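Local coordinates for protein acyl-CoA dehydrogenase (Mycobacterium thermoresistibile, PDB 3NF4) that binds flavin-adenine dinucleotide and probably catalyses the alpha,beta-dehydrogenation of an acyl-CoA thioester with that flavin as oxidant, at residues 130-135 with 174-179; 165-170 with 218-223. All blocks are in the same frame, centred on the assembly; numbering follows the deposited sequence.

Overall arrangement
Both contacts lie in the beta-rich middle domain of the acyl-CoA dehydrogenase fold, and their centres are about 9 Å apart. Interaction 1 joins strands 131-134 and 175-181 of a mixed sheet. Interaction 2 joins strands 157-168 and 217-228 of an antiparallel sheet. Along the chain the segments alternate: 130-135, 165-170, 174-179, 218-223. The chain thus passes between the two sheets three times over these segments. The two contacts pack directly, with Ser-134 OG 3.4 Å from Ile-167 CD1. Both also meet the flavin: 130-135 binds N3 and, weakly, O2, and 165-170 reaches N5 and, weakly, O4. Both sheets thus contribute atoms that hold the flavin ring.

Interaction 1: 130-135 with 174-179; sequences IGAYSL and DFYTLF. With FAD (flavin-adenine dinucleotide), chain C.
Two parallel strands of the middle-domain mixed sheet meet here, and segment 130-135 binds the flavin at its C-terminal end. Ile-130 and Asp-174 close the other end with two bonds. Asp-174 N donates to Ile-130 O, and Ile-130 N donates to Asp-174 OD2 at 2.8 Å, on the anti side and 31° out of the carboxylate plane. Backbone bonds then run between the strands, among them Thr-177 N to Ala-132 O (3.0 Å) and Ser-134 N to Thr-177 O.

The Phe-175 ring lies with one face over Gly-131, whose CA is 3.7 Å from the ring centroid, a CH-pi contact. Phe-175 chi1 of 63° folds CG between backbone N and carbonyl carbon, which carries the ring back over the neighbouring strand. The Phe-179 ring turns its edge toward the face of Tyr-133 in an offset edge-to-face pair, planes at 65°. Leu-135 CD1 sits over a face of the Phe-179 ring, 3.4 Å from Phe-179 CD2.

The backbone of 130-135 also holds the flavin. FAD N3 donates to Tyr-133 O at 3.2 Å, and Leu-135 N gives a weak bond to FAD O2.

Thr-177 OG1 is hydrogen-bonded to Ser-104 O, at the end of helix 92-104. Strand 189-195 pairs with 175-181 on the side opposite 131-134. Strand 157-168 of the other sheet touches Ser-134 and Leu-178, and helix 239-245 touches Leu-135 and Phe-179.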
loop_
_atom_site.group_PDB
_atom_site.type_symbol
_atom_site.label_atom_id
_atom_site.label_comp_id
_atom_site.label_asym_id
_atom_site.label_seq_id
_atom_site.Cartn_x
_atom_site.Cartn_y
_atom_site.Cartn_z
ATOM N N ILE A 130 -23.535 21.637 -27.004
ATOM C CA ILE A 130 -23.032 20.735 -25.948
ATOM C C ILE A 130 -23.691 19.366 -26.068
ATOM O O ILE A 130 -24.928 19.268 -26.120
ATOM C CB ILE A 130 -23.287 21.261 -24.517
ATOM C CG1 ILE A 130 -22.887 22.728 -24.377
ATOM C CG2 ILE A 130 -22.464 20.474 -23.532
ATOM C CD1 ILE A 130 -23.808 23.539 -23.463
ATOM N N GLY A 131 -22.856 18.323 -26.120
ATOM C CA GLY A 131 -23.313 16.946 -26.213
ATOM C C GLY A 131 -23.308 16.155 -24.905
ATOM O O GLY A 131 -22.513 16.408 -23.989
ATOM N N ALA A 132 -24.217 15.193 -24.823
ATOM C CA ALA A 132 -24.252 14.283 -23.701
ATOM C C ALA A 132 -24.367 12.849 -24.217
ATOM O O ALA A 132 -24.722 12.619 -25.391
ATOM C CB ALA A 132 -25.384 14.629 -22.743
ATOM N N TYR A 133 -24.049 11.904 -23.338
ATOM C CA TYR A 133 -23.876 10.503 -23.689
ATOM C C TYR A 133 -24.704 9.686 -22.671
ATOM O O TYR A 133 -24.532 9.871 -21.456
ATOM C CB TYR A 133 -22.381 10.190 -23.600
ATOM C CG TYR A 133 -21.922 8.851 -24.141
ATOM C CD1 TYR A 133 -21.636 8.685 -25.490
ATOM C CD2 TYR A 133 -21.705 7.766 -23.285
ATOM C CE1 TYR A 133 -21.194 7.460 -26.000
ATOM C CE2 TYR A 133 -21.251 6.532 -23.783
ATOM C CZ TYR A 133 -21.002 6.394 -25.146
ATOM O OH TYR A 133 -20.558 5.197 -25.655
ATOM N N SER A 134 -25.588 8.805 -23.167
ATOM C CA SER A 134 -26.576 8.111 -22.334
ATOM C C SER A 134 -26.636 6.590 -22.491
ATOM O O SER A 134 -27.225 6.068 -23.459
ATOM C CB SER A 134 -27.969 8.689 -22.578
ATOM O OG SER A 134 -28.886 8.112 -21.671
ATOM N N LEU A 135 -26.080 5.876 -21.513
ATOM C CA LEU A 135 -25.944 4.426 -21.613
ATOM C C LEU A 135 -26.437 3.704 -20.357
ATOM O O LEU A 135 -27.202 2.741 -20.453
ATOM C CB LEU A 135 -24.490 4.046 -21.968
ATOM C CG LEU A 135 -24.054 2.581 -22.114
ATOM C CD1 LEU A 135 -24.285 2.078 -23.512
ATOM C CD2 LEU A 135 -22.580 2.381 -21.770
ATOM N N ASP A 174 -27.641 19.979 -25.954
ATOM C CA ASP A 174 -28.371 20.252 -27.183
ATOM C C ASP A 174 -28.740 18.976 -27.928
ATOM O O ASP A 174 -29.695 18.975 -28.705
ATOM C CB ASP A 174 -27.582 21.205 -28.096
ATOM C CG ASP A 174 -27.174 22.499 -27.386
ATOM O OD1 ASP A 174 -28.022 23.179 -26.779
ATOM O OD2 ASP A 174 -25.987 22.847 -27.439
ATOM N N PHE A 175 -27.981 17.907 -27.679
ATOM C CA PHE A 175 -28.198 16.596 -28.284
ATOM C C PHE A 175 -27.719 15.480 -27.356
ATOM O O PHE A 175 -26.843 15.691 -26.501
ATOM C CB PHE A 175 -27.537 16.487 -29.674
ATOM C CG PHE A 175 -26.022 16.631 -29.665
ATOM C CD1 PHE A 175 -25.204 15.508 -29.610
ATOM C CD2 PHE A 175 -25.416 17.885 -29.730
ATOM C CE1 PHE A 175 -23.807 15.633 -29.610
ATOM C CE2 PHE A 175 -24.017 18.018 -29.725
ATOM C CZ PHE A 175 -23.217 16.889 -29.674
ATOM N N TYR A 176 -28.305 14.296 -27.540
ATOM C CA TYR A 176 -28.044 13.150 -26.691
ATOM C C TYR A 176 -27.717 11.924 -27.533
ATOM O O TYR A 176 -28.454 11.590 -28.459
ATOM C CB TYR A 176 -29.254 12.858 -25.781
ATOM C CG TYR A 176 -29.530 13.957 -24.781
ATOM C CD1 TYR A 176 -28.997 13.910 -23.492
ATOM C CD2 TYR A 176 -30.294 15.071 -25.133
ATOM C CE1 TYR A 176 -29.243 14.937 -22.577
ATOM C CE2 TYR A 176 -30.540 16.109 -24.229
ATOM C CZ TYR A 176 -30.014 16.036 -22.962
ATOM O OH TYR A 176 -30.259 17.055 -22.077
ATOM N N THR A 177 -26.621 11.250 -27.206
ATOM C CA THR A 177 -26.339 9.958 -27.790
ATOM C C THR A 177 -26.950 8.871 -26.901
ATOM O O THR A 177 -26.481 8.650 -25.784
ATOM C CB THR A 177 -24.820 9.772 -27.986
ATOM O OG1 THR A 177 -24.366 10.671 -29.004
ATOM C CG2 THR A 177 -24.484 8.372 -28.418
ATOM N N LEU A 178 -27.980 8.191 -27.421
ATOM C CA LEU A 178 -28.775 7.193 -26.696
ATOM C C LEU A 178 -28.493 5.737 -27.096
ATOM O O LEU A 178 -28.234 5.451 -28.271
ATOM C CB LEU A 178 -30.263 7.482 -26.932
ATOM C CG LEU A 178 -31.343 6.551 -26.358
ATOM C CD1 LEU A 178 -31.340 6.514 -24.796
ATOM C CD2 LEU A 178 -32.727 6.914 -26.919
ATOM N N PHE A 179 -28.581 4.818 -26.129
ATOM C CA PHE A 179 -28.526 3.374 -26.406
ATOM C C PHE A 179 -29.791 2.672 -25.915
ATOM O O PHE A 179 -30.062 2.679 -24.721
ATOM C CB PHE A 179 -27.270 2.740 -25.788
ATOM C CG PHE A 179 -25.978 3.239 -26.396
ATOM C CD1 PHE A 179 -25.425 2.603 -27.509
ATOM C CD2 PHE A 179 -25.325 4.352 -25.876
ATOM C CE1 PHE A 179 -24.231 3.072 -28.091
ATOM C CE2 PHE A 179 -24.140 4.820 -26.445
ATOM C CZ PHE A 179 -23.593 4.178 -27.555
HETATM P PA FAD C . -22.390 -1.343 -9.886
HETATM O O1A FAD C . -22.248 -1.898 -11.277
HETATM O O2A FAD C . -23.662 -1.654 -9.144
HETATM O O5B FAD C . -21.161 -1.878 -8.988
HETATM C C5B FAD C . -21.108 -1.799 -7.565
HETATM C C4B FAD C . -19.791 -2.414 -7.069
HETATM O O4B FAD C . -19.629 -3.782 -7.501
HETATM C C3B FAD C . -18.588 -1.640 -7.594
HETATM O O3B FAD C . -17.623 -1.526 -6.550
HETATM C C2B FAD C . -18.020 -2.517 -8.698
HETATM O O2B FAD C . -16.613 -2.273 -8.920
HETATM C C1B FAD C . -18.400 -3.936 -8.233
HETATM N N9A FAD C . -18.538 -4.802 -9.430
HETATM C C8A FAD C . -19.509 -4.715 -10.386
HETATM N N7A FAD C . -19.269 -5.644 -11.337
HETATM C C5A FAD C . -18.151 -6.316 -10.973
HETATM C C6A FAD C . -17.435 -7.368 -11.537
HETATM N N6A FAD C . -17.847 -7.908 -12.710
HETATM N N1A FAD C . -16.319 -7.842 -10.903
HETATM C C2A FAD C . -15.901 -7.302 -9.741
HETATM N N3A FAD C . -16.574 -6.277 -9.189
HETATM C C4A FAD C . -17.689 -5.775 -9.777
HETATM N N1 FAD C . -23.029 6.857 -17.179
HETATM C C2 FAD C . -23.210 7.150 -18.504
HETATM O O2 FAD C . -23.493 6.243 -19.330
HETATM N N3 FAD C . -23.084 8.427 -18.951
HETATM C C4 FAD C . -22.774 9.441 -18.100
HETATM O O4 FAD C . -22.672 10.609 -18.557
HETATM C C4X FAD C . -22.575 9.161 -16.734
HETATM N N5 FAD C . -22.276 10.161 -15.862
HETATM C C5X FAD C . -22.120 9.871 -14.543
HETATM C C6 FAD C . -21.818 10.897 -13.645
HETATM C C7 FAD C . -21.651 10.631 -12.286
HETATM C C7M FAD C . -21.327 11.772 -11.350
HETATM C C8 FAD C . -21.790 9.313 -11.837
HETATM C C8M FAD C . -21.631 8.905 -10.395
HETATM C C9 FAD C . -22.085 8.294 -12.738
HETATM C C9A FAD C . -22.253 8.547 -14.091
HETATM N N10 FAD C . -22.539 7.532 -14.948
HETATM C C10 FAD C . -22.720 7.830 -16.272
HETATM C "C1'" FAD C . -22.687 6.126 -14.459
HETATM C "C2'" FAD C . -21.361 5.430 -14.052
HETATM O "O2'" FAD C . -20.584 5.133 -15.230
HETATM C "C3'" FAD C . -21.594 4.194 -13.135
HETATM O "O3'" FAD C . -22.111 4.675 -11.887
HETATM C "C4'" FAD C . -20.377 3.294 -12.819
HETATM O "O4'" FAD C . -19.636 2.960 -14.007
HETATM C "C5'" FAD C . -20.657 1.981 -12.042
HETATM O "O5'" FAD C . -21.961 1.362 -12.184
HETATM P P FAD C . -22.966 1.244 -10.913
HETATM O O1P FAD C . -23.087 2.614 -10.268
HETATM O O2P FAD C . -24.237 0.547 -11.310
HETATM O O3P FAD C . -22.137 0.262 -9.919
#

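Interaction 2: 165-170 with 218-223. With FAD (flavin-adenine dinucleotide), chain C.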
loop_
_atom_site.group_PDB
_atom_site.type_symbol
_atom_site.label_atom_id
_atom_site.label_comp_id
_atom_site.label_asym_id
_atom_site.label_seq_id
_atom_site.Cartn_x
_atom_site.Cartn_y
_atom_site.Cartn_z
ATOM N N SER A 165 -30.162 6.671 -16.581
ATOM C CA SER A 165 -29.652 7.370 -15.391
ATOM C C SER A 165 -28.218 7.888 -15.494
ATOM O O SER A 165 -27.481 7.573 -16.432
ATOM C CB SER A 165 -29.841 6.524 -14.135
ATOM O OG SER A 165 -29.297 5.246 -14.312
ATOM N N TRP A 166 -27.836 8.710 -14.528
ATOM C CA TRP A 166 -26.483 9.262 -14.443
ATOM C C TRP A 166 -26.070 9.996 -15.713
ATOM O O TRP A 166 -25.008 9.748 -16.219
ATOM C CB TRP A 166 -25.441 8.178 -14.127
ATOM C CG TRP A 166 -25.773 7.252 -12.950
ATOM C CD1 TRP A 166 -26.033 5.903 -13.012
ATOM C CD2 TRP A 166 -25.867 7.606 -11.560
ATOM N NE1 TRP A 166 -26.302 5.412 -11.762
ATOM C CE2 TRP A 166 -26.210 6.429 -10.851
ATOM C CE3 TRP A 166 -25.707 8.801 -10.849
ATOM C CZ2 TRP A 166 -26.386 6.408 -9.461
ATOM C CZ3 TRP A 166 -25.886 8.786 -9.454
ATOM C CH2 TRP A 166 -26.220 7.594 -8.779
ATOM N N ILE A 167 -26.908 10.890 -16.229
ATOM C CA ILE A 167 -26.554 11.632 -17.440
ATOM C C ILE A 167 -25.908 12.977 -17.097
ATOM O O ILE A 167 -26.584 13.909 -16.665
ATOM C CB ILE A 167 -27.797 11.826 -18.365
ATOM C CG1 ILE A 167 -28.419 10.455 -18.722
ATOM C CG2 ILE A 167 -27.453 12.682 -19.614
ATOM C CD1 ILE A 167 -29.731 10.526 -19.443
ATOM N N THR A 168 -24.593 13.061 -17.290
ATOM C CA THR A 168 -23.825 14.308 -17.205
ATOM C C THR A 168 -24.310 15.360 -18.206
ATOM O O THR A 168 -24.376 15.095 -19.411
ATOM C CB THR A 168 -22.348 14.032 -17.505
ATOM O OG1 THR A 168 -21.824 13.163 -16.492
ATOM C CG2 THR A 168 -21.541 15.333 -17.567
ATOM N N HIS A 169 -24.625 16.553 -17.698
ATOM C CA HIS A 169 -25.254 17.607 -18.493
ATOM C C HIS A 169 -26.736 17.296 -18.807
ATOM O O HIS A 169 -27.353 17.933 -19.661
ATOM C CB HIS A 169 -24.441 17.888 -19.766
ATOM C CG HIS A 169 -23.772 19.227 -19.775
ATOM N ND1 HIS A 169 -22.476 19.412 -20.208
ATOM C CD2 HIS A 169 -24.221 20.449 -19.402
ATOM C CE1 HIS A 169 -22.156 20.691 -20.099
ATOM N NE2 HIS A 169 -23.198 21.342 -19.614
ATOM N N GLY A 170 -27.296 16.307 -18.110
ATOM C CA GLY A 170 -28.714 15.951 -18.229
ATOM C C GLY A 170 -29.648 17.141 -18.054
ATOM O O GLY A 170 -29.621 17.816 -17.026
ATOM N N THR A 218 -28.312 13.885 -14.134
ATOM C CA THR A 218 -29.763 13.594 -13.989
ATOM C C THR A 218 -30.210 12.290 -14.660
ATOM O O THR A 218 -29.509 11.757 -15.532
ATOM C CB THR A 218 -30.686 14.747 -14.558
ATOM O OG1 THR A 218 -30.799 14.633 -15.991
ATOM C CG2 THR A 218 -30.188 16.175 -14.167
ATOM N N SER A 219 -31.392 11.804 -14.276
ATOM C CA SER A 219 -32.039 10.704 -14.990
ATOM C C SER A 219 -32.905 11.181 -16.175
ATOM O O SER A 219 -33.164 12.388 -16.318
ATOM C CB SER A 219 -32.846 9.838 -14.014
ATOM O OG SER A 219 -34.039 10.489 -13.622
ATOM N N ALA A 220 -33.322 10.248 -17.038
ATOM C CA ALA A 220 -34.233 10.570 -18.160
ATOM C C ALA A 220 -35.401 9.598 -18.312
ATOM O O ALA A 220 -35.298 8.413 -17.987
ATOM C CB ALA A 220 -33.468 10.704 -19.504
ATOM N N PHE A 221 -36.509 10.106 -18.844
ATOM C CA PHE A 221 -37.690 9.282 -19.051
ATOM C C PHE A 221 -38.282 9.428 -20.451
ATOM O O PHE A 221 -38.612 10.531 -20.881
ATOM C CB PHE A 221 -38.731 9.581 -17.972
ATOM C CG PHE A 221 -39.974 8.733 -18.074
ATOM C CD1 PHE A 221 -39.903 7.336 -17.914
ATOM C CD2 PHE A 221 -41.215 9.327 -18.318
ATOM C CE1 PHE A 221 -41.049 6.546 -18.008
ATOM C CE2 PHE A 221 -42.366 8.554 -18.417
ATOM C CZ PHE A 221 -42.291 7.158 -18.261
ATOM N N TYR A 222 -38.406 8.301 -21.151
ATOM C CA TYR A 222 -39.020 8.261 -22.485
ATOM C C TYR A 222 -40.471 7.729 -22.440
ATOM O O TYR A 222 -40.715 6.572 -22.094
ATOM C CB TYR A 222 -38.160 7.439 -23.463
ATOM C CG TYR A 222 -36.821 8.064 -23.837
ATOM C CD1 TYR A 222 -36.692 8.844 -24.994
ATOM C CD2 TYR A 222 -35.670 7.859 -23.041
ATOM C CE1 TYR A 222 -35.461 9.417 -25.355
ATOM C CE2 TYR A 222 -34.430 8.416 -23.388
ATOM C CZ TYR A 222 -34.337 9.196 -24.543
ATOM O OH TYR A 222 -33.141 9.755 -24.891
ATOM N N ASP A 223 -41.419 8.593 -22.812
ATOM C CA ASP A 223 -42.862 8.328 -22.722
ATOM C C ASP A 223 -43.477 8.381 -24.128
ATOM O O ASP A 223 -43.840 9.465 -24.612
ATOM C CB ASP A 223 -43.500 9.406 -21.828
ATOM C CG ASP A 223 -44.929 9.066 -21.362
ATOM O OD1 ASP A 223 -45.518 8.042 -21.783
ATOM O OD2 ASP A 223 -45.456 9.848 -20.537
HETATM P PA FAD C . -22.390 -1.343 -9.886
HETATM O O1A FAD C . -22.248 -1.898 -11.277
HETATM O O2A FAD C . -23.662 -1.654 -9.144
HETATM O O5B FAD C . -21.161 -1.878 -8.988
HETATM C C5B FAD C . -21.108 -1.799 -7.565
HETATM C C4B FAD C . -19.791 -2.414 -7.069
HETATM O O4B FAD C . -19.629 -3.782 -7.501
HETATM C C3B FAD C . -18.588 -1.640 -7.594
HETATM O O3B FAD C . -17.623 -1.526 -6.550
HETATM C C2B FAD C . -18.020 -2.517 -8.698
HETATM O O2B FAD C . -16.613 -2.273 -8.920
HETATM C C1B FAD C . -18.400 -3.936 -8.233
HETATM N N9A FAD C . -18.538 -4.802 -9.430
HETATM C C8A FAD C . -19.509 -4.715 -10.386
HETATM N N7A FAD C . -19.269 -5.644 -11.337
HETATM C C5A FAD C . -18.151 -6.316 -10.973
HETATM C C6A FAD C . -17.435 -7.368 -11.537
HETATM N N6A FAD C . -17.847 -7.908 -12.710
HETATM N N1A FAD C . -16.319 -7.842 -10.903
HETATM C C2A FAD C . -15.901 -7.302 -9.741
HETATM N N3A FAD C . -16.574 -6.277 -9.189
HETATM C C4A FAD C . -17.689 -5.775 -9.777
HETATM N N1 FAD C . -23.029 6.857 -17.179
HETATM C C2 FAD C . -23.210 7.150 -18.504
HETATM O O2 FAD C . -23.493 6.243 -19.330
HETATM N N3 FAD C . -23.084 8.427 -18.951
HETATM C C4 FAD C . -22.774 9.441 -18.100
HETATM O O4 FAD C . -22.672 10.609 -18.557
HETATM C C4X FAD C . -22.575 9.161 -16.734
HETATM N N5 FAD C . -22.276 10.161 -15.862
HETATM C C5X FAD C . -22.120 9.871 -14.543
HETATM C C6 FAD C . -21.818 10.897 -13.645
HETATM C C7 FAD C . -21.651 10.631 -12.286
HETATM C C7M FAD C . -21.327 11.772 -11.350
HETATM C C8 FAD C . -21.790 9.313 -11.837
HETATM C C8M FAD C . -21.631 8.905 -10.395
HETATM C C9 FAD C . -22.085 8.294 -12.738
HETATM C C9A FAD C . -22.253 8.547 -14.091
HETATM N N10 FAD C . -22.539 7.532 -14.948
HETATM C C10 FAD C . -22.720 7.830 -16.272
HETATM C "C1'" FAD C . -22.687 6.126 -14.459
HETATM C "C2'" FAD C . -21.361 5.430 -14.052
HETATM O "O2'" FAD C . -20.584 5.133 -15.230
HETATM C "C3'" FAD C . -21.594 4.194 -13.135
HETATM O "O3'" FAD C . -22.111 4.675 -11.887
HETATM C "C4'" FAD C . -20.377 3.294 -12.819
HETATM O "O4'" FAD C . -19.636 2.960 -14.007
HETATM C "C5'" FAD C . -20.657 1.981 -12.042
HETATM O "O5'" FAD C . -21.961 1.362 -12.184
HETATM P P FAD C . -22.966 1.244 -10.913
HETATM O O1P FAD C . -23.087 2.614 -10.268
HETATM O O2P FAD C . -24.237 0.547 -11.310
HETATM O O3P FAD C . -22.137 0.262 -9.919
#
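Ile-167 O is gripped by two backbone donors, Thr-218 N at 3.1 Å and Gly-170 N at 2.9 Å, which come from opposite faces of its carbonyl plane. The first bond belongs to an antiparallel hydrogen-bonded pair of the middle-domain sheet. The second closes a type II beta turn from Ile-167 to Gly-170. The pair is completed by Ile-167 N, which donates to Thr-218 O at 2.8 Å. The N-to-C directions of the two strand segments make an angle of 111°, and Ile-167 with Thr-218 is their one bridge.

Beyond the bridge, Ile-167 extends its CD1 to Ala-220 CB, 3.7 Å away. Thr-218, on the same face of the sheet as Ile-167, packs against the turn, its OG1 3.3 Å from Gly-170 CA. Chi1 of 81° sets this hydroxyl between backbone N and carbonyl carbon, where it also donates a long bond to Ser-219 O from above the carbonyl plane.

Segment 165-170 also serves the flavin. Trp-166 CB meets FAD N10, and Trp-166 CG meets C1' of the ribityl chain. FAD O3' is over one face of the indole, toward its rim. Trp-166 also packs on Gly-348 of the second subunit. Thr-168 N gives a weak bond to FAD O4. With chi1 at -64°, the Thr-168 hydroxyl is anti to the carbonyl carbon, and OG1 hydrogen-bonds to FAD N5 at 3.1 Å.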